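Serine-threonine phosphatase 2C (PDB 2I44) probably removes phosphate from serine and threonine side chains of proteins, as a metal-dependent PP2C-type phosphatase with calcium ions bound at its metal site. Local coordinates at residues P7-P13 and F40-L46; I209-D213 and L238-L243. All coordinates share one frame; numbering follows the deposited sequence.

Interaction 1: P7-P13 and F40-L46; sequences PPTIHVP and FTLCPQL
His-11 docks against Phe-40 and Thr-41, fastening the N-terminal segment 7-13 to strand 38-43. With CG anti to its own carbonyl carbon (chi1 -57°), the ring turns its edge to Phe-40 O. CB and CG pass that carbonyl at van der Waals range. ND1 then donates to Phe-40 O over 2.9 Å, nearly straight at 166°, in the ring plane and on a lone pair of that oxygen. NE2 makes a weak bond back to Thr-9 OG1 (3.0 Å); one firm bond and one weak one orient the ring. The His-11 and Thr-41 side chains lie side by side, pointing the same way. Ile-10 and Leu-42 form a hydrogen-bonded antiparallel pair, Ile-10 N to Leu-42 O at 2.7 Å and Leu-42 N to Ile-10 O at 3.0 Å. Waters join the segments at both ends, from Pro-8 O to Gln-45 N and from His-11 O to Phe-40 N. The irregular segment runs along one edge of strand 38-43 with this single bridge; the other edge pairs with strand 53-62. Thr-9 and His-11 meet helix 66-80, where Lys-72 O bonds Thr-41 OG1, while Phe-40 and Leu-42 face strands 22-29 and 313-320 of the second sheet.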
loop_
_atom_site.group_PDB
_atom_site.type_symbol
_atom_site.label_atom_id
_atom_site.label_comp_id
_atom_site.label_asym_id
_atom_site.label_seq_id
_atom_site.Cartn_x
_atom_site.Cartn_y
_atom_site.Cartn_z
ATOM N N PRO A 7 6.494 9.584 -15.814
ATOM C CA PRO A 7 5.501 10.644 -15.603
ATOM C C PRO A 7 5.666 11.286 -14.225
ATOM O O PRO A 7 6.052 10.622 -13.258
ATOM C CB PRO A 7 4.173 9.907 -15.726
ATOM C CG PRO A 7 4.508 8.732 -16.606
ATOM C CD PRO A 7 5.833 8.292 -16.057
ATOM N N PRO A 8 5.374 12.588 -14.120
ATOM C CA PRO A 8 5.504 13.283 -12.839
ATOM C C PRO A 8 4.728 12.605 -11.709
ATOM O O PRO A 8 3.610 12.127 -11.909
ATOM C CB PRO A 8 4.988 14.689 -13.155
ATOM C CG PRO A 8 4.053 14.466 -14.308
ATOM C CD PRO A 8 4.804 13.475 -15.145
ATOM N N THR A 9 5.341 12.551 -10.530
ATOM C CA THR A 9 4.720 11.944 -9.364
ATOM C C THR A 9 4.691 12.922 -8.196
ATOM O O THR A 9 5.489 13.859 -8.132
ATOM C CB THR A 9 5.470 10.655 -8.917
ATOM O OG1 THR A 9 6.866 10.934 -8.757
ATOM C CG2 THR A 9 5.292 9.547 -9.941
ATOM N N ILE A 10 3.762 12.700 -7.274
ATOM C CA ILE A 10 3.640 13.553 -6.105
ATOM C C ILE A 10 4.014 12.767 -4.851
ATOM O O ILE A 10 3.629 11.605 -4.699
ATOM C CB ILE A 10 2.206 14.110 -5.994
ATOM C CG1 ILE A 10 1.928 15.006 -7.208
ATOM C CG2 ILE A 10 2.042 14.899 -4.694
ATOM C CD1 ILE A 10 0.485 15.421 -7.378
ATOM N N HIS A 11 4.772 13.402 -3.962
ATOM C CA HIS A 11 5.211 12.754 -2.730
ATOM C C HIS A 11 5.081 13.663 -1.510
ATOM O O HIS A 11 5.686 13.408 -0.469
ATOM C CB HIS A 11 6.663 12.303 -2.867
ATOM C CG HIS A 11 6.908 11.388 -4.026
ATOM N ND1 HIS A 11 6.464 10.083 -4.053
ATOM C CD2 HIS A 11 7.554 11.590 -5.198
ATOM C CE1 HIS A 11 6.829 9.523 -5.192
ATOM N NE2 HIS A 11 7.492 10.415 -5.904
ATOM N N VAL A 12 4.286 14.717 -1.635
ATOM C CA VAL A 12 4.080 15.654 -0.535
ATOM C C VAL A 12 2.591 15.774 -0.289
ATOM O O VAL A 12 1.797 15.421 -1.155
ATOM C CB VAL A 12 4.628 17.067 -0.876
ATOM C CG1 VAL A 12 6.135 17.028 -1.005
ATOM C CG2 VAL A 12 3.988 17.579 -2.173
ATOM N N PRO A 13 2.194 16.264 0.898
ATOM C CA PRO A 13 0.770 16.421 1.215
ATOM C C PRO A 13 0.058 17.124 0.064
ATOM O O PRO A 13 0.566 18.096 -0.493
ATOM C CB PRO A 13 0.794 17.260 2.489
ATOM C CG PRO A 13 2.027 16.754 3.175
ATOM C CD PRO A 13 3.034 16.666 2.042
ATOM N N PHE A 40 4.476 7.983 0.494
ATOM C CA PHE A 40 3.393 7.810 -0.462
ATOM C C PHE A 40 3.762 8.345 -1.837
ATOM O O PHE A 40 4.691 9.143 -1.988
ATOM C CB PHE A 40 2.130 8.498 0.056
ATOM C CG PHE A 40 2.322 9.950 0.392
ATOM C CD1 PHE A 40 2.385 10.909 -0.613
ATOM C CD2 PHE A 40 2.426 10.363 1.716
ATOM C CE1 PHE A 40 2.543 12.254 -0.308
ATOM C CE2 PHE A 40 2.586 11.712 2.031
ATOM C CZ PHE A 40 2.645 12.658 1.017
ATOM N N THR A 41 3.004 7.912 -2.836
ATOM C CA THR A 41 3.262 8.300 -4.206
ATOM C C THR A 41 1.955 8.393 -4.973
ATOM O O THR A 41 1.106 7.514 -4.871
ATOM C CB THR A 41 4.181 7.259 -4.885
ATOM O OG1 THR A 41 5.449 7.233 -4.213
ATOM C CG2 THR A 41 4.379 7.584 -6.368
ATOM N N LEU A 42 1.790 9.475 -5.723
ATOM C CA LEU A 42 0.598 9.661 -6.528
ATOM C C LEU A 42 1.004 10.156 -7.910
ATOM O O LEU A 42 1.650 11.196 -8.038
ATOM C CB LEU A 42 -0.356 10.666 -5.862
ATOM C CG LEU A 42 -1.765 10.789 -6.468
ATOM C CD1 LEU A 42 -2.679 11.527 -5.511
ATOM C CD2 LEU A 42 -1.707 11.505 -7.796
ATOM N N CYS A 43 0.643 9.398 -8.940
ATOM C CA CYS A 43 0.945 9.779 -10.318
ATOM C C CYS A 43 -0.387 10.082 -11.016
ATOM O O CYS A 43 -1.060 9.180 -11.504
ATOM C CB CYS A 43 1.672 8.639 -11.033
ATOM S SG CYS A 43 2.313 9.082 -12.668
ATOM N N PRO A 44 -0.777 11.368 -11.073
ATOM C CA PRO A 44 -2.033 11.803 -11.698
ATOM C C PRO A 44 -2.264 11.386 -13.153
ATOM O O PRO A 44 -3.387 11.055 -13.537
ATOM C CB PRO A 44 -2.004 13.319 -11.506
ATOM C CG PRO A 44 -0.552 13.629 -11.539
ATOM C CD PRO A 44 0.046 12.530 -10.695
ATOM N N GLN A 45 -1.214 11.414 -13.966
ATOM C CA GLN A 45 -1.335 11.000 -15.364
ATOM C C GLN A 45 -0.276 9.937 -15.626
ATOM O O GLN A 45 0.872 10.240 -15.945
ATOM C CB GLN A 45 -1.143 12.189 -16.313
ATOM C CG GLN A 45 -1.025 11.779 -17.775
ATOM C CD GLN A 45 -0.929 12.963 -18.724
ATOM O OE1 GLN A 45 -1.933 13.601 -19.045
ATOM N NE2 GLN A 45 0.284 13.264 -19.173
ATOM N N LEU A 46 -0.678 8.680 -15.486
ATOM C CA LEU A 46 0.231 7.555 -15.659
ATOM C C LEU A 46 0.556 7.225 -17.117
ATOM O O LEU A 46 1.668 6.790 -17.427
ATOM C CB LEU A 46 -0.355 6.325 -14.957
ATOM C CG LEU A 46 0.547 5.104 -14.811
ATOM C CD1 LEU A 46 1.785 5.459 -13.999
ATOM C CD2 LEU A 46 -0.239 3.991 -14.138
HETATM O O HOH W 1 1.671 12.090 -13.745
HETATM O O HOH W 2 6.120 10.469 0.660
#

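Interaction 2: I209-D213 and L238-L243; sequences IRGGD and LKMYGL
The Tyr-241 ring lies against the glycine pair Gly-211 and Gly-212, whose backbone crosses one face: Gly-212 N stands 3.1 Å above the ring plane, over its centre, with Gly-211 C beside it. Gly-212 CA adds a CH-pi contact, 3.9 Å from the Tyr-241 centroid and 26° off the ring normal. On the opposite face rests CG of Met-240, modelled as selenomethionine, 3.7 Å above the plane and displaced toward the rim. Near the phenol end Asp-213 approaches obliquely, its OD1 3.4 Å from Tyr-241 CE2 and its carboxylate plane turned 42° from the ring; the other oxygen, OD2, makes a salt bridge to Arg-217. With CG beside the backbone N (chi1 -66°), the tyrosine side chain swings out from its turn toward the glycines, which carry no side chains to hold it off. Deeper in, aliphatic side chains pack on backbone. Leu-238 CD2 presses on Gly-211 N (3.6 Å), and the extended Ile-209 side chain brings CD1 to 3.6 Å from Leu-243 N and 4.2 Å from Leu-243 CB. No hydrogen bond crosses between the segments. Instead 238-243 is held by a type I turn from Leu-238 to Tyr-241, closed by Tyr-241 N to Leu-238 O; Leu-243 N, beyond the turn, reaches the same oxygen from the opposite face of its carbonyl plane. The position in the chain and the small irregular fold are consistent with the flap subdomain of PP2C phosphatases. Strand 208-210 pairs there with strand 196-198; the chain then passes through Gly-211 and Gly-212 into helix 214-219, which supplies Arg-217. Leu-227, from a loop, touches Ile-209, Leu-238 and Leu-243, while Arg-189 of helix 184-192 bonds Gly-242 O and Lys-239 reaches Asp-121 of helix 98-130.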
loop_
_atom_site.group_PDB
_atom_site.type_symbol
_atom_site.label_atom_id
_atom_site.label_comp_id
_atom_site.label_asym_id
_atom_site.label_seq_id
_atom_site.Cartn_x
_atom_site.Cartn_y
_atom_site.Cartn_z
ATOM N N ILE A 209 7.569 -12.455 12.624
ATOM C CA ILE A 209 8.284 -13.350 11.731
ATOM C C ILE A 209 9.719 -13.130 12.187
ATOM O O ILE A 209 10.185 -11.994 12.264
ATOM C CB ILE A 209 8.158 -12.977 10.222
ATOM C CG1 ILE A 209 9.192 -13.789 9.417
ATOM C CG2 ILE A 209 8.345 -11.480 10.009
ATOM C CD1 ILE A 209 9.002 -13.753 7.881
ATOM N N ARG A 210 10.412 -14.208 12.515
ATOM C CA ARG A 210 11.783 -14.110 12.986
ATOM C C ARG A 210 12.726 -14.932 12.120
ATOM O O ARG A 210 12.437 -16.086 11.803
ATOM C CB ARG A 210 11.851 -14.585 14.438
ATOM C CG ARG A 210 13.249 -14.649 15.007
ATOM C CD ARG A 210 13.237 -15.132 16.446
ATOM N NE ARG A 210 12.590 -14.186 17.353
ATOM C CZ ARG A 210 12.489 -14.364 18.667
ATOM N NH1 ARG A 210 12.990 -15.456 19.227
ATOM N NH2 ARG A 210 11.887 -13.452 19.421
ATOM N N GLY A 211 13.853 -14.334 11.743
ATOM C CA GLY A 211 14.827 -15.032 10.915
ATOM C C GLY A 211 15.482 -16.213 11.615
ATOM O O GLY A 211 15.472 -16.305 12.844
ATOM N N GLY A 212 16.059 -17.116 10.829
ATOM C CA GLY A 212 16.711 -18.285 11.397
ATOM C C GLY A 212 18.006 -17.965 12.117
ATOM O O GLY A 212 18.490 -18.760 12.925
ATOM N N ASP A 213 18.570 -16.796 11.828
ATOM C CA ASP A 213 19.823 -16.378 12.442
ATOM C C ASP A 213 19.601 -15.411 13.604
ATOM O O ASP A 213 20.558 -14.911 14.197
ATOM C CB ASP A 213 20.706 -15.718 11.386
ATOM C CG ASP A 213 20.058 -14.491 10.772
ATOM O OD1 ASP A 213 18.838 -14.308 10.964
ATOM O OD2 ASP A 213 20.762 -13.717 10.094
ATOM N N LEU A 238 15.584 -10.970 5.995
ATOM C CA LEU A 238 14.414 -11.786 6.321
ATOM C C LEU A 238 13.850 -12.384 5.032
ATOM O O LEU A 238 13.076 -13.346 5.058
ATOM C CB LEU A 238 13.331 -10.949 7.014
ATOM C CG LEU A 238 13.587 -10.475 8.448
ATOM C CD1 LEU A 238 12.424 -9.614 8.911
ATOM C CD2 LEU A 238 13.788 -11.677 9.372
ATOM N N LYS A 239 14.256 -11.818 3.899
ATOM C CA LYS A 239 13.776 -12.276 2.597
ATOM C C LYS A 239 14.139 -13.735 2.302
ATOM O O LYS A 239 13.548 -14.359 1.415
ATOM C CB LYS A 239 14.308 -11.351 1.484
ATOM C CG LYS A 239 13.209 -10.643 0.652
ATOM C CD LYS A 239 12.123 -10.030 1.531
ATOM C CE LYS A 239 11.008 -9.340 0.732
ATOM N NZ LYS A 239 11.316 -7.916 0.365
HETATM N N MSE A 240 15.101 -14.285 3.040
HETATM C CA MSE A 240 15.487 -15.674 2.823
HETATM C C MSE A 240 14.841 -16.553 3.885
HETATM O O MSE A 240 14.997 -17.772 3.872
HETATM C CB MSE A 240 17.021 -15.845 2.854
HETATM C CG MSE A 240 17.686 -15.652 4.233
HETATM SE SE MSE A 240 17.930 -13.790 4.795
HETATM C CE MSE A 240 19.628 -13.440 3.923
ATOM N N TYR A 241 14.102 -15.934 4.801
ATOM C CA TYR A 241 13.442 -16.679 5.869
ATOM C C TYR A 241 11.914 -16.628 5.836
ATOM O O TYR A 241 11.272 -16.760 6.873
ATOM C CB TYR A 241 13.924 -16.170 7.227
ATOM C CG TYR A 241 15.387 -16.436 7.508
ATOM C CD1 TYR A 241 15.879 -17.740 7.590
ATOM C CD2 TYR A 241 16.272 -15.381 7.726
ATOM C CE1 TYR A 241 17.220 -17.987 7.887
ATOM C CE2 TYR A 241 17.609 -15.613 8.024
ATOM C CZ TYR A 241 18.077 -16.914 8.104
ATOM O OH TYR A 241 19.394 -17.126 8.419
ATOM N N GLY A 242 11.326 -16.433 4.662
ATOM C CA GLY A 242 9.877 -16.394 4.591
ATOM C C GLY A 242 9.222 -15.063 4.262
ATOM O O GLY A 242 8.054 -15.042 3.878
ATOM N N LEU A 243 9.937 -13.951 4.425
ATOM C CA LEU A 243 9.354 -12.647 4.095
ATOM C C LEU A 243 9.251 -12.598 2.561
ATOM O O LEU A 243 10.263 -12.621 1.860
ATOM C CB LEU A 243 10.243 -11.510 4.613
ATOM C CG LEU A 243 9.709 -10.071 4.553
ATOM C CD1 LEU A 243 8.441 -9.945 5.397
ATOM C CD2 LEU A 243 10.779 -9.104 5.053
#

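Interactions 1 and 2 do not touch: their centres are 32 Å apart and their nearest atoms about 17 Å, on opposite sides of the chain's centre and in series along the sequence. Two calcium ions are bound, one by Asp-60 and Gly-61, the other by Asp-60, Asp-266 and Asp-311, with Asp-60 bridging them. From interaction 1 the Phe-40 side chain is about 12 Å from a calcium ion, and its strand pairs directly with strand 53-62, which carries Asp-60 and Gly-61. From interaction 2 the Leu-243 side chain is about 14 Å from a calcium ion. Neither contact supplies a metal ligand; one fastens the N-terminal segment to an edge of the beta sandwich, the other lies in what is probably the flap subdomain.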